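Local coordinates for N-acetylglucosamine 2-epimerase (Xylella fastidiosa, PDB 3GT5), which probably isomerises sugars, likely by C2 epimerisation, as a member of the N-acylglucosamine 2-epimerase family, although its own substrate is not established, at residues T55-N60 with G373-H378; F117-Y122 with D138-L143; C124-G129 with Y186-E191; R146-A151 with A162-T167. One frame throughout, in Å; residues are numbered along the deposited sequence.

Taken together, the four contacts illustrate how bonding chemistry changes from the core of a helical barrel to its rim. Interaction 1 lies deepest, near the centre of the chain, and combines a buried arginine, a pair of hydrogen bonds between an asparagine amide and a threonine, and aromatic edges. Interactions 2 and 3 share helix 112-127: the first is a buried, largely apolar helix pairing, the second a surface contact closed by a salt bridge. Interaction 4, furthest from the centre, is a partly buried aromatic cluster between the end of helix 133-147 and a loop. Helix 133-147 serves both interaction 2 and interaction 4, where L143 touches W164. F117 packs on T55, R56 and Y377, joining interaction 2 to interaction 1.

Interaction 1 of 4, residues T55-N60 with G373-H378; sequences TRFVFN and GKTDYH
With CG anti to its carbonyl carbon (chi1 -80°) and the chain extended from CG to NE, R56 runs beside Y377 toward G373. Y377 CD2 lies over one face of the guanidinium, 3.5 Å from R56 NE, the two planes 27° apart. R56 NH1 reaches G373 O at 2.7 Å, but the 115° angle at hydrogen makes this bond weak. A water in the guanidinium plane accepts from R56 NH2 and also pairs with H378 NE2. N60 and T375 are joined twice: N60 ND2 donates to T375 O (2.9 Å) and T375 OG1 to N60 OD1 (3.1 Å), which fixes the amide flip. T375 CG2 sits over the F57 face, a CH-pi contact, and Y377 turns its edge to the face of F59. Within the (alpha/alpha) barrel, a buried arginine beside Y377 and H378, whose polar ends are held in turn by E180 and E314, implies a polar, probably charge-balanced interior, consistent with a sugar-binding centre as in family relatives.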
loop_
_atom_site.group_PDB
_atom_site.type_symbol
_atom_site.label_atom_id
_atom_site.label_comp_id
_atom_site.label_asym_id
_atom_site.label_seq_id
_atom_site.Cartn_x
_atom_site.Cartn_y
_atom_site.Cartn_z
ATOM N N THR A 55 4.775 9.748 -4.417
ATOM C CA THR A 55 3.369 9.770 -3.981
ATOM C C THR A 55 3.175 9.311 -2.523
ATOM O O THR A 55 2.385 9.910 -1.774
ATOM C CB THR A 55 2.518 8.950 -4.952
ATOM O OG1 THR A 55 3.058 7.623 -5.073
ATOM C CG2 THR A 55 2.443 9.625 -6.325
ATOM N N ARG A 56 3.860 8.242 -2.116
ATOM C CA ARG A 56 3.691 7.727 -0.757
ATOM C C ARG A 56 4.135 8.749 0.283
ATOM O O ARG A 56 3.547 8.833 1.353
ATOM C CB ARG A 56 4.431 6.395 -0.570
ATOM C CG ARG A 56 3.634 5.214 -1.152
ATOM C CD ARG A 56 4.392 3.919 -1.008
ATOM N NE ARG A 56 3.660 2.805 -1.613
ATOM C CZ ARG A 56 4.061 1.531 -1.542
ATOM N NH1 ARG A 56 5.131 1.210 -0.830
ATOM N NH2 ARG A 56 3.342 0.568 -2.122
ATOM N N PHE A 57 5.192 9.512 -0.005
ATOM C CA PHE A 57 5.614 10.557 0.953
ATOM C C PHE A 57 4.556 11.659 1.114
ATOM O O PHE A 57 4.430 12.232 2.176
ATOM C CB PHE A 57 6.912 11.215 0.547
ATOM C CG PHE A 57 8.147 10.553 1.092
ATOM C CD1 PHE A 57 8.392 10.516 2.460
ATOM C CD2 PHE A 57 9.102 10.043 0.227
ATOM C CE1 PHE A 57 9.558 9.918 2.954
ATOM C CE2 PHE A 57 10.278 9.449 0.720
ATOM C CZ PHE A 57 10.490 9.399 2.087
ATOM N N VAL A 58 3.793 11.965 0.065
ATOM C CA VAL A 58 2.646 12.879 0.224
ATOM C C VAL A 58 1.624 12.303 1.203
ATOM O O VAL A 58 1.132 13.005 2.078
ATOM C CB VAL A 58 1.976 13.144 -1.123
ATOM C CG1 VAL A 58 0.599 13.863 -0.985
ATOM C CG2 VAL A 58 2.884 13.934 -2.010
ATOM N N PHE A 59 1.307 11.013 1.092
ATOM C CA PHE A 59 0.446 10.342 2.075
ATOM C C PHE A 59 1.015 10.475 3.511
ATOM O O PHE A 59 0.269 10.842 4.418
ATOM C CB PHE A 59 0.217 8.855 1.671
ATOM C CG PHE A 59 -0.462 8.023 2.698
ATOM C CD1 PHE A 59 -1.814 7.757 2.591
ATOM C CD2 PHE A 59 0.262 7.446 3.745
ATOM C CE1 PHE A 59 -2.458 6.946 3.519
ATOM C CE2 PHE A 59 -0.391 6.631 4.711
ATOM C CZ PHE A 59 -1.753 6.384 4.576
ATOM N N ASN A 60 2.299 10.131 3.704
ATOM C CA ASN A 60 2.993 10.146 5.012
ATOM C C ASN A 60 2.680 11.493 5.667
ATOM O O ASN A 60 2.245 11.582 6.812
ATOM C CB ASN A 60 4.524 10.148 4.865
ATOM C CG ASN A 60 5.168 8.790 4.612
ATOM O OD1 ASN A 60 4.504 7.789 4.311
ATOM N ND2 ASN A 60 6.530 8.754 4.780
ATOM N N GLY A 373 10.344 3.154 -3.188
ATOM C CA GLY A 373 9.104 2.417 -2.947
ATOM C C GLY A 373 8.714 2.391 -1.464
ATOM O O GLY A 373 7.518 2.363 -1.125
ATOM N N LYS A 374 9.689 2.402 -0.559
ATOM C CA LYS A 374 9.366 2.320 0.892
ATOM C C LYS A 374 9.471 3.670 1.555
ATOM O O LYS A 374 10.521 4.301 1.505
ATOM C CB LYS A 374 10.280 1.330 1.609
ATOM C CG LYS A 374 10.177 1.352 3.110
ATOM C CD LYS A 374 10.749 0.066 3.745
ATOM C CE LYS A 374 10.649 0.006 5.235
ATOM N NZ LYS A 374 11.344 1.129 5.943
ATOM N N THR A 375 8.379 4.105 2.171
ATOM C CA THR A 375 8.346 5.339 2.917
ATOM C C THR A 375 7.759 5.105 4.277
ATOM O O THR A 375 7.524 6.055 5.009
ATOM C CB THR A 375 7.541 6.460 2.198
ATOM O OG1 THR A 375 6.148 6.159 2.308
ATOM C CG2 THR A 375 7.965 6.560 0.771
ATOM N N ASP A 376 7.551 3.842 4.653
ATOM C CA ASP A 376 6.725 3.483 5.821
ATOM C C ASP A 376 5.267 4.000 5.755
ATOM O O ASP A 376 4.582 4.148 6.773
ATOM C CB ASP A 376 7.441 3.885 7.138
ATOM C CG ASP A 376 8.572 2.916 7.484
ATOM O OD1 ASP A 376 8.341 2.004 8.304
ATOM O OD2 ASP A 376 9.654 3.049 6.905
ATOM N N TYR A 377 4.806 4.289 4.546
ATOM C CA TYR A 377 3.376 4.415 4.249
ATOM C C TYR A 377 2.612 3.199 4.769
ATOM O O TYR A 377 1.563 3.349 5.394
ATOM C CB TYR A 377 3.148 4.683 2.719
ATOM C CG TYR A 377 2.003 3.871 2.099
ATOM C CD1 TYR A 377 0.693 4.364 2.043
ATOM C CD2 TYR A 377 2.245 2.637 1.592
ATOM C CE1 TYR A 377 -0.343 3.616 1.446
ATOM C CE2 TYR A 377 1.259 1.880 1.010
ATOM C CZ TYR A 377 -0.028 2.346 0.950
ATOM O OH TYR A 377 -0.945 1.504 0.363
ATOM N N HIS A 378 3.140 1.980 4.602
ATOM C CA HIS A 378 2.419 0.821 5.074
ATOM C C HIS A 378 2.359 0.758 6.600
ATOM O O HIS A 378 1.323 0.335 7.143
ATOM C CB HIS A 378 3.051 -0.506 4.630
ATOM C CG HIS A 378 2.802 -0.880 3.216
ATOM N ND1 HIS A 378 1.609 -1.414 2.786
ATOM C CD2 HIS A 378 3.618 -0.856 2.136
ATOM C CE1 HIS A 378 1.705 -1.719 1.504
ATOM N NE2 HIS A 378 2.911 -1.382 1.082
HETATM O O HOH W 1 3.986 -2.123 -1.469
#

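Interaction 2 of 4, residues F117-Y122 with D138-L143; sequences FVMLAY and DETWCL
T140 and M119 bury the most surface here, with Y122 next, and these three side chains carry the contact between helices 112-127 and 133-147. T140 points toward the opposite helix. Its OG1 lies in the plane of the Y122 ring, at the edge, 3.4 Å from both Y122 CD2 and Y122 CE2. That is a hydroxyl set against ring C-H groups; the polar need of the hydroxyl is met within its own helix by W136 O. V118 CG1 approaches the same oxygen more loosely. M119 comes from the flank: CG leaves anti to the backbone N (chi1 -178°), and bends at the next two torsions swing the methyl across the gap. There M119 CE rests 3.8 Å from W141 N and 4.2 Å from T140 CB, so the methyl end of the thioether packs beside T140 and the backbone of W141. Polar ends are served from outside the pair: Y122 OH bonds Y96 and R85, and R85 also forms a salt bridge with E139. W141, touched by M119 through its CB, makes a cation-pi contact with R193. The segment axes pass 10.1 Å apart at 161°, nearly antiparallel. Consecutive helices paired in this way are typical of the (alpha/alpha) barrel of this epimerase family, in which hairpins of helices build an inner and an outer layer.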
loop_
_atom_site.group_PDB
_atom_site.type_symbol
_atom_site.label_atom_id
_atom_site.label_comp_id
_atom_site.label_asym_id
_atom_site.label_seq_id
_atom_site.Cartn_x
_atom_site.Cartn_y
_atom_site.Cartn_z
ATOM N N PHE A 117 -1.425 5.262 -6.839
ATOM C CA PHE A 117 -0.666 6.106 -5.907
ATOM C C PHE A 117 -0.793 7.596 -6.157
ATOM O O PHE A 117 -0.941 8.367 -5.230
ATOM C CB PHE A 117 0.735 5.576 -5.638
ATOM C CG PHE A 117 0.712 4.437 -4.685
ATOM C CD1 PHE A 117 0.591 4.666 -3.299
ATOM C CD2 PHE A 117 0.618 3.101 -5.122
ATOM C CE1 PHE A 117 0.451 3.631 -2.418
ATOM C CE2 PHE A 117 0.482 2.052 -4.195
ATOM C CZ PHE A 117 0.388 2.314 -2.852
ATOM N N VAL A 118 -0.855 7.991 -7.407
ATOM C CA VAL A 118 -1.168 9.378 -7.743
ATOM C C VAL A 118 -2.557 9.779 -7.247
ATOM O O VAL A 118 -2.703 10.852 -6.612
ATOM C CB VAL A 118 -1.014 9.577 -9.261
ATOM C CG1 VAL A 118 -1.654 10.941 -9.710
ATOM C CG2 VAL A 118 0.515 9.502 -9.711
ATOM N N MET A 119 -3.582 8.928 -7.484
ATOM C CA MET A 119 -4.970 9.168 -6.984
ATOM C C MET A 119 -4.986 9.302 -5.456
ATOM O O MET A 119 -5.607 10.215 -4.890
ATOM C CB MET A 119 -5.971 8.122 -7.474
ATOM C CG MET A 119 -7.386 8.387 -7.014
ATOM S SD MET A 119 -8.173 9.954 -7.726
ATOM C CE MET A 119 -9.048 9.186 -9.139
ATOM N N LEU A 120 -4.245 8.433 -4.782
ATOM C CA LEU A 120 -4.129 8.505 -3.346
ATOM C C LEU A 120 -3.466 9.818 -2.902
ATOM O O LEU A 120 -3.983 10.471 -1.957
ATOM C CB LEU A 120 -3.326 7.307 -2.822
ATOM C CG LEU A 120 -3.170 7.260 -1.298
ATOM C CD1 LEU A 120 -4.533 7.042 -0.598
ATOM C CD2 LEU A 120 -2.169 6.164 -0.861
ATOM N N ALA A 121 -2.373 10.223 -3.562
ATOM C CA ALA A 121 -1.681 11.472 -3.190
ATOM C C ALA A 121 -2.643 12.675 -3.378
ATOM O O ALA A 121 -2.711 13.604 -2.548
ATOM C CB ALA A 121 -0.391 11.680 -3.990
ATOM N N TYR A 122 -3.364 12.693 -4.489
ATOM C CA TYR A 122 -4.288 13.825 -4.734
ATOM C C TYR A 122 -5.443 13.825 -3.721
ATOM O O TYR A 122 -5.881 14.913 -3.281
ATOM C CB TYR A 122 -4.824 13.790 -6.173
ATOM C CG TYR A 122 -3.805 14.070 -7.266
ATOM C CD1 TYR A 122 -2.626 14.811 -7.036
ATOM C CD2 TYR A 122 -4.039 13.644 -8.579
ATOM C CE1 TYR A 122 -1.701 15.042 -8.037
ATOM C CE2 TYR A 122 -3.125 13.932 -9.604
ATOM C CZ TYR A 122 -1.969 14.642 -9.329
ATOM O OH TYR A 122 -1.052 14.902 -10.325
ATOM N N ASP A 138 -10.342 14.440 -10.531
ATOM C CA ASP A 138 -11.211 14.255 -11.679
ATOM C C ASP A 138 -10.388 14.007 -12.963
ATOM O O ASP A 138 -10.727 13.126 -13.753
ATOM C CB ASP A 138 -12.211 15.416 -11.830
ATOM C CG ASP A 138 -13.104 15.238 -13.041
ATOM O OD1 ASP A 138 -13.760 14.162 -13.204
ATOM O OD2 ASP A 138 -13.066 16.158 -13.886
ATOM N N GLU A 139 -9.274 14.710 -13.135
ATOM C CA GLU A 139 -8.376 14.535 -14.300
ATOM C C GLU A 139 -7.812 13.126 -14.305
ATOM O O GLU A 139 -7.730 12.509 -15.373
ATOM C CB GLU A 139 -7.245 15.562 -14.200
ATOM C CG GLU A 139 -5.979 15.475 -15.084
ATOM C CD GLU A 139 -4.847 16.247 -14.406
ATOM O OE1 GLU A 139 -4.065 15.625 -13.616
ATOM O OE2 GLU A 139 -4.824 17.501 -14.545
ATOM N N THR A 140 -7.462 12.612 -13.108
ATOM C CA THR A 140 -6.888 11.253 -12.998
ATOM C C THR A 140 -7.982 10.208 -13.283
ATOM O O THR A 140 -7.735 9.246 -14.003
ATOM C CB THR A 140 -6.270 11.044 -11.616
ATOM O OG1 THR A 140 -5.324 12.091 -11.367
ATOM C CG2 THR A 140 -5.564 9.656 -11.510
ATOM N N TRP A 141 -9.181 10.417 -12.757
ATOM C CA TRP A 141 -10.328 9.540 -13.076
ATOM C C TRP A 141 -10.525 9.481 -14.622
ATOM O O TRP A 141 -10.690 8.397 -15.221
ATOM C CB TRP A 141 -11.599 10.055 -12.383
ATOM C CG TRP A 141 -12.850 9.322 -12.782
ATOM C CD1 TRP A 141 -13.647 9.613 -13.864
ATOM C CD2 TRP A 141 -13.433 8.178 -12.165
ATOM N NE1 TRP A 141 -14.676 8.737 -13.932
ATOM C CE2 TRP A 141 -14.584 7.854 -12.899
ATOM C CE3 TRP A 141 -13.133 7.417 -11.016
ATOM C CZ2 TRP A 141 -15.409 6.785 -12.567
ATOM C CZ3 TRP A 141 -13.956 6.372 -10.690
ATOM C CH2 TRP A 141 -15.089 6.066 -11.451
ATOM N N CYS A 142 -10.534 10.644 -15.259
ATOM C CA CYS A 142 -10.759 10.695 -16.708
ATOM C C CYS A 142 -9.688 9.946 -17.482
ATOM O O CYS A 142 -10.018 9.194 -18.400
ATOM C CB CYS A 142 -10.883 12.116 -17.195
ATOM S SG CYS A 142 -12.434 12.820 -16.686
ATOM N N LEU A 143 -8.428 10.115 -17.067
ATOM C CA LEU A 143 -7.298 9.427 -17.682
ATOM C C LEU A 143 -7.422 7.900 -17.540
ATOM O O LEU A 143 -7.225 7.164 -18.536
ATOM C CB LEU A 143 -5.986 9.896 -17.041
ATOM C CG LEU A 143 -4.746 9.334 -17.751
ATOM C CD1 LEU A 143 -4.394 10.125 -19.011
ATOM C CD2 LEU A 143 -3.581 9.264 -16.729
#

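Interaction 3 of 4, residues C124-G129 with Y186-E191; sequences CGLKVG and YEASGE
Two helices of the (alpha/alpha) barrel end side by side here, with K127 and A188 CA atoms 5.1 Å apart as 112-127 and 172-189 run out. The first finishes in a Schellman motif whose C-prime residue is G129, its positive phi suited to glycine; the second gives way to G190, also at positive phi. The small A188 side chain is consistent with so close an approach. K127 CG packs on A188 CB at 3.6 Å, and L126 meets the same residue with its CD2 methyl, L126 CD2 standing 3.6 Å from A188 O and close to S189 CB. L126 is also covered by A133, R134 and M137 of helix 133-147, which makes it the buried member of an otherwise surface contact. Beyond CG the K127 chain is fully extended; it crosses E187 obliquely, its CE near E187 CB, and carries NZ to the carboxylate. E187 divides its two oxygens between partners, OE2 going to Y263 OH. S189 OG accepts from E191 N in an ST turn (N-H...O 170°) and also hydrogen-bonds A185 O. The salt bridge itself is short, K127 NZ meeting E187 OE1 at 2.8 Å, nearly in line with the C-O bond.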
loop_
_atom_site.group_PDB
_atom_site.type_symbol
_atom_site.label_atom_id
_atom_site.label_comp_id
_atom_site.label_asym_id
_atom_site.label_seq_id
_atom_site.Cartn_x
_atom_site.Cartn_y
_atom_site.Cartn_z
ATOM N N CYS A 124 -5.289 12.722 -0.640
ATOM C CA CYS A 124 -4.642 13.300 0.541
ATOM C C CYS A 124 -4.535 14.826 0.454
ATOM O O CYS A 124 -4.810 15.516 1.465
ATOM C CB CYS A 124 -3.257 12.712 0.762
ATOM S SG CYS A 124 -3.312 11.016 1.329
ATOM N N GLY A 125 -4.158 15.353 -0.710
ATOM C CA GLY A 125 -4.110 16.794 -0.934
ATOM C C GLY A 125 -5.441 17.479 -0.657
ATOM O O GLY A 125 -5.471 18.550 -0.008
ATOM N N LEU A 126 -6.546 16.905 -1.136
ATOM C CA LEU A 126 -7.864 17.486 -0.869
ATOM C C LEU A 126 -8.217 17.401 0.631
ATOM O O LEU A 126 -8.773 18.362 1.184
ATOM C CB LEU A 126 -8.935 16.806 -1.751
ATOM C CG LEU A 126 -10.360 17.341 -1.705
ATOM C CD1 LEU A 126 -10.378 18.849 -2.043
ATOM C CD2 LEU A 126 -11.246 16.548 -2.631
ATOM N N LYS A 127 -7.890 16.277 1.288
ATOM C CA LYS A 127 -8.145 16.109 2.703
ATOM C C LYS A 127 -7.502 17.192 3.549
ATOM O O LYS A 127 -8.056 17.513 4.593
ATOM C CB LYS A 127 -7.650 14.750 3.215
ATOM C CG LYS A 127 -8.535 13.544 2.815
ATOM C CD LYS A 127 -8.050 12.204 3.397
ATOM C CE LYS A 127 -8.958 11.032 2.902
ATOM N NZ LYS A 127 -8.567 9.740 3.509
ATOM N N VAL A 128 -6.349 17.709 3.132
ATOM C CA VAL A 128 -5.624 18.745 3.907
ATOM C C VAL A 128 -6.011 20.147 3.460
ATOM O O VAL A 128 -5.452 21.132 3.913
ATOM C CB VAL A 128 -4.096 18.545 3.947
ATOM C CG1 VAL A 128 -3.758 17.134 4.400
ATOM C CG2 VAL A 128 -3.413 18.934 2.622
ATOM N N GLY A 129 -6.985 20.217 2.567
ATOM C CA GLY A 129 -7.632 21.491 2.207
ATOM C C GLY A 129 -7.154 22.087 0.912
ATOM O O GLY A 129 -7.478 23.233 0.623
ATOM N N TYR A 186 -13.121 8.963 -2.120
ATOM C CA TYR A 186 -14.469 9.102 -1.569
ATOM C C TYR A 186 -14.448 9.847 -0.238
ATOM O O TYR A 186 -15.258 10.748 -0.002
ATOM C CB TYR A 186 -15.130 7.757 -1.357
ATOM C CG TYR A 186 -16.424 7.829 -0.575
ATOM C CD1 TYR A 186 -17.560 8.378 -1.145
ATOM C CD2 TYR A 186 -16.508 7.361 0.747
ATOM C CE1 TYR A 186 -18.764 8.459 -0.419
ATOM C CE2 TYR A 186 -17.717 7.429 1.459
ATOM C CZ TYR A 186 -18.825 7.979 0.868
ATOM O OH TYR A 186 -20.013 8.014 1.579
ATOM N N GLU A 187 -13.515 9.458 0.622
ATOM C CA GLU A 187 -13.411 10.061 1.949
ATOM C C GLU A 187 -13.096 11.545 1.817
ATOM O O GLU A 187 -13.623 12.369 2.581
ATOM C CB GLU A 187 -12.338 9.345 2.779
ATOM C CG GLU A 187 -12.717 7.957 3.212
ATOM C CD GLU A 187 -11.570 7.194 3.836
ATOM O OE1 GLU A 187 -10.395 7.621 3.721
ATOM O OE2 GLU A 187 -11.844 6.137 4.450
ATOM N N ALA A 188 -12.296 11.897 0.831
ATOM C CA ALA A 188 -11.861 13.302 0.610
ATOM C C ALA A 188 -12.917 14.165 -0.073
ATOM O O ALA A 188 -13.061 15.323 0.285
ATOM C CB ALA A 188 -10.595 13.338 -0.157
ATOM N N SER A 189 -13.664 13.596 -1.030
ATOM C CA SER A 189 -14.528 14.388 -1.926
ATOM C C SER A 189 -16.028 14.185 -1.707
ATOM O O SER A 189 -16.833 15.010 -2.161
ATOM C CB SER A 189 -14.244 14.051 -3.380
ATOM O OG SER A 189 -14.646 12.744 -3.668
ATOM N N GLY A 190 -16.410 13.067 -1.087
ATOM C CA GLY A 190 -17.781 12.624 -0.964
ATOM C C GLY A 190 -18.455 12.129 -2.244
ATOM O O GLY A 190 -19.641 11.861 -2.224
ATOM N N GLU A 191 -17.728 12.020 -3.349
ATOM C CA GLU A 191 -18.357 11.568 -4.607
ATOM C C GLU A 191 -18.622 10.074 -4.590
ATOM O O GLU A 191 -17.670 9.253 -4.470
ATOM C CB GLU A 191 -17.520 11.949 -5.800
ATOM C CG GLU A 191 -17.293 13.446 -5.945
ATOM C CD GLU A 191 -16.402 13.812 -7.108
ATOM O OE1 GLU A 191 -15.661 14.823 -6.996
ATOM O OE2 GLU A 191 -16.434 13.122 -8.149
#

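Interaction 4 of 4, residues R146-A151 with A162-T167; sequences RHFWDA and AQWNFT
Stacking comes first: H147 and W164 lie face to face, the imidazole over the five-membered ring of the indole with centroids 3.6 Å apart and planes only 10° apart. H147 CE1 comes to 3.4 Å from W164 CD1, and R146 CG packs against the opposite face of the imidazole, so the ring is sandwiched. W164 has positive phi, and its CG lies anti to the carbonyl carbon (chi1 -52°), with the indole set over H147. Edge-to-face packing is the second kind. F166 directs its edge at the face of F148, planes at 90° and centroids 5.0 Å apart, with F166 CZ over the ring centre. F148 also meets W164, but rim to rim: F148 CE2 and W164 CZ3 are 3.6 Å apart. A third is a carbonyl oxygen near a ring C-H: H147 O is 3.2 Å from F166 CE1. The four rings thus form an aromatic cluster held by dispersion and weak electrostatic contacts. It joins the end of helix 133-147 to the loop after strand 155-160. F148 reaches inward to C112 and L115 of helix 112-127, F166 rests on A160 and makes a cation-pi contact with K157, and W164 touches N110 of strand 104-111.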
loop_
_atom_site.group_PDB
_atom_site.type_symbol
_atom_site.label_atom_id
_atom_site.label_comp_id
_atom_site.label_asym_id
_atom_site.label_seq_id
_atom_site.Cartn_x
_atom_site.Cartn_y
_atom_site.Cartn_z
ATOM N N ARG A 146 -10.299 6.670 -19.766
ATOM C CA ARG A 146 -9.922 6.761 -21.182
ATOM C C ARG A 146 -9.036 5.599 -21.587
ATOM O O ARG A 146 -9.223 5.058 -22.665
ATOM C CB ARG A 146 -9.198 8.091 -21.429
ATOM C CG ARG A 146 -8.799 8.485 -22.866
ATOM C CD ARG A 146 -8.366 9.995 -22.873
ATOM N NE ARG A 146 -9.483 10.832 -22.375
ATOM C CZ ARG A 146 -9.544 11.570 -21.243
ATOM N NH1 ARG A 146 -8.507 11.735 -20.380
ATOM N NH2 ARG A 146 -10.707 12.187 -20.988
ATOM N N HIS A 147 -8.076 5.216 -20.743
ATOM C CA HIS A 147 -7.062 4.242 -21.156
ATOM C C HIS A 147 -7.055 2.909 -20.420
ATOM O O HIS A 147 -6.767 1.864 -21.030
ATOM C CB HIS A 147 -5.667 4.839 -21.028
ATOM C CG HIS A 147 -5.454 6.074 -21.840
ATOM N ND1 HIS A 147 -5.468 6.075 -23.224
ATOM C CD2 HIS A 147 -5.149 7.339 -21.461
ATOM C CE1 HIS A 147 -5.188 7.297 -23.656
ATOM N NE2 HIS A 147 -4.996 8.083 -22.608
ATOM N N PHE A 148 -7.279 2.929 -19.108
ATOM C CA PHE A 148 -7.040 1.756 -18.294
ATOM C C PHE A 148 -8.270 0.904 -17.965
ATOM O O PHE A 148 -8.186 -0.284 -17.779
ATOM C CB PHE A 148 -6.377 2.180 -16.973
ATOM C CG PHE A 148 -4.980 2.631 -17.126
ATOM C CD1 PHE A 148 -3.917 1.747 -16.914
ATOM C CD2 PHE A 148 -4.698 3.939 -17.471
ATOM C CE1 PHE A 148 -2.634 2.144 -17.054
ATOM C CE2 PHE A 148 -3.360 4.354 -17.628
ATOM C CZ PHE A 148 -2.338 3.456 -17.413
ATOM N N TRP A 149 -9.427 1.532 -17.808
ATOM C CA TRP A 149 -10.611 0.830 -17.364
ATOM C C TRP A 149 -11.123 -0.143 -18.419
ATOM O O TRP A 149 -11.217 0.200 -19.606
ATOM C CB TRP A 149 -11.688 1.843 -17.024
ATOM C CG TRP A 149 -12.945 1.252 -16.530
ATOM C CD1 TRP A 149 -14.183 1.473 -17.060
ATOM C CD2 TRP A 149 -13.157 0.435 -15.349
ATOM N NE1 TRP A 149 -15.136 0.815 -16.333
ATOM C CE2 TRP A 149 -14.534 0.167 -15.279
ATOM C CE3 TRP A 149 -12.312 -0.119 -14.372
ATOM C CZ2 TRP A 149 -15.104 -0.605 -14.255
ATOM C CZ3 TRP A 149 -12.880 -0.882 -13.357
ATOM C CH2 TRP A 149 -14.260 -1.109 -13.296
ATOM N N ASP A 150 -11.449 -1.354 -18.001
ATOM C CA ASP A 150 -12.064 -2.349 -18.909
ATOM C C ASP A 150 -13.426 -2.729 -18.338
ATOM O O ASP A 150 -13.555 -3.672 -17.520
ATOM C CB ASP A 150 -11.109 -3.543 -19.006
ATOM C CG ASP A 150 -11.434 -4.512 -20.141
ATOM O OD1 ASP A 150 -12.484 -4.419 -20.813
ATOM O OD2 ASP A 150 -10.578 -5.404 -20.286
ATOM N N ALA A 151 -14.470 -2.026 -18.783
ATOM C CA ALA A 151 -15.818 -2.233 -18.212
ATOM C C ALA A 151 -16.329 -3.690 -18.262
ATOM O O ALA A 151 -17.025 -4.143 -17.353
ATOM C CB ALA A 151 -16.812 -1.314 -18.939
ATOM N N ALA A 162 4.363 4.730 -23.479
ATOM C CA ALA A 162 4.081 6.185 -23.522
ATOM C C ALA A 162 3.049 6.641 -24.596
ATOM O O ALA A 162 2.455 7.704 -24.465
ATOM C CB ALA A 162 5.402 6.969 -23.634
ATOM N N GLN A 163 2.800 5.808 -25.612
ATOM C CA GLN A 163 1.681 6.015 -26.550
ATOM C C GLN A 163 0.405 5.190 -26.233
ATOM O O GLN A 163 -0.500 5.071 -27.064
ATOM C CB GLN A 163 2.157 5.691 -27.959
ATOM C CG GLN A 163 3.011 6.754 -28.575
ATOM C CD GLN A 163 3.139 6.557 -30.084
ATOM O OE1 GLN A 163 3.590 5.503 -30.547
ATOM N NE2 GLN A 163 2.727 7.570 -30.863
ATOM N N TRP A 164 0.322 4.635 -25.009
ATOM C CA TRP A 164 -0.844 3.940 -24.495
ATOM C C TRP A 164 -1.099 2.579 -25.132
ATOM O O TRP A 164 -2.234 2.127 -25.199
ATOM C CB TRP A 164 -2.101 4.815 -24.538
ATOM C CG TRP A 164 -1.901 6.145 -23.900
ATOM C CD1 TRP A 164 -1.876 7.352 -24.516
ATOM C CD2 TRP A 164 -1.706 6.402 -22.503
ATOM N NE1 TRP A 164 -1.662 8.349 -23.595
ATOM C CE2 TRP A 164 -1.569 7.792 -22.349
ATOM C CE3 TRP A 164 -1.663 5.593 -21.369
ATOM C CZ2 TRP A 164 -1.372 8.397 -21.104
ATOM C CZ3 TRP A 164 -1.480 6.191 -20.138
ATOM C CH2 TRP A 164 -1.320 7.576 -20.017
ATOM N N ASN A 165 -0.029 1.915 -25.542
ATOM C CA ASN A 165 -0.130 0.555 -26.051
ATOM C C ASN A 165 0.028 -0.372 -24.888
ATOM O O ASN A 165 1.097 -0.405 -24.281
ATOM C CB ASN A 165 0.957 0.253 -27.064
ATOM C CG ASN A 165 0.791 1.057 -28.348
ATOM O OD1 ASN A 165 -0.229 0.952 -29.040
ATOM N ND2 ASN A 165 1.771 1.847 -28.650
ATOM N N PHE A 166 -1.015 -1.122 -24.592
ATOM C CA PHE A 166 -1.033 -1.984 -23.411
ATOM C C PHE A 166 -0.393 -3.316 -23.651
ATOM O O PHE A 166 -0.400 -3.829 -24.772
ATOM C CB PHE A 166 -2.437 -2.154 -22.862
ATOM C CG PHE A 166 -2.880 -0.974 -22.058
ATOM C CD1 PHE A 166 -3.414 0.135 -22.675
ATOM C CD2 PHE A 166 -2.715 -0.954 -20.682
ATOM C CE1 PHE A 166 -3.778 1.242 -21.930
ATOM C CE2 PHE A 166 -3.071 0.155 -19.944
ATOM C CZ PHE A 166 -3.604 1.254 -20.579
ATOM N N THR A 167 0.219 -3.861 -22.597
ATOM C CA THR A 167 0.574 -5.293 -22.588
ATOM C C THR A 167 -0.642 -6.174 -22.265
ATOM O O THR A 167 -1.700 -5.698 -21.847
ATOM C CB THR A 167 1.710 -5.590 -21.580
ATOM O OG1 THR A 167 1.176 -5.547 -20.249
ATOM C CG2 THR A 167 2.861 -4.563 -21.726
#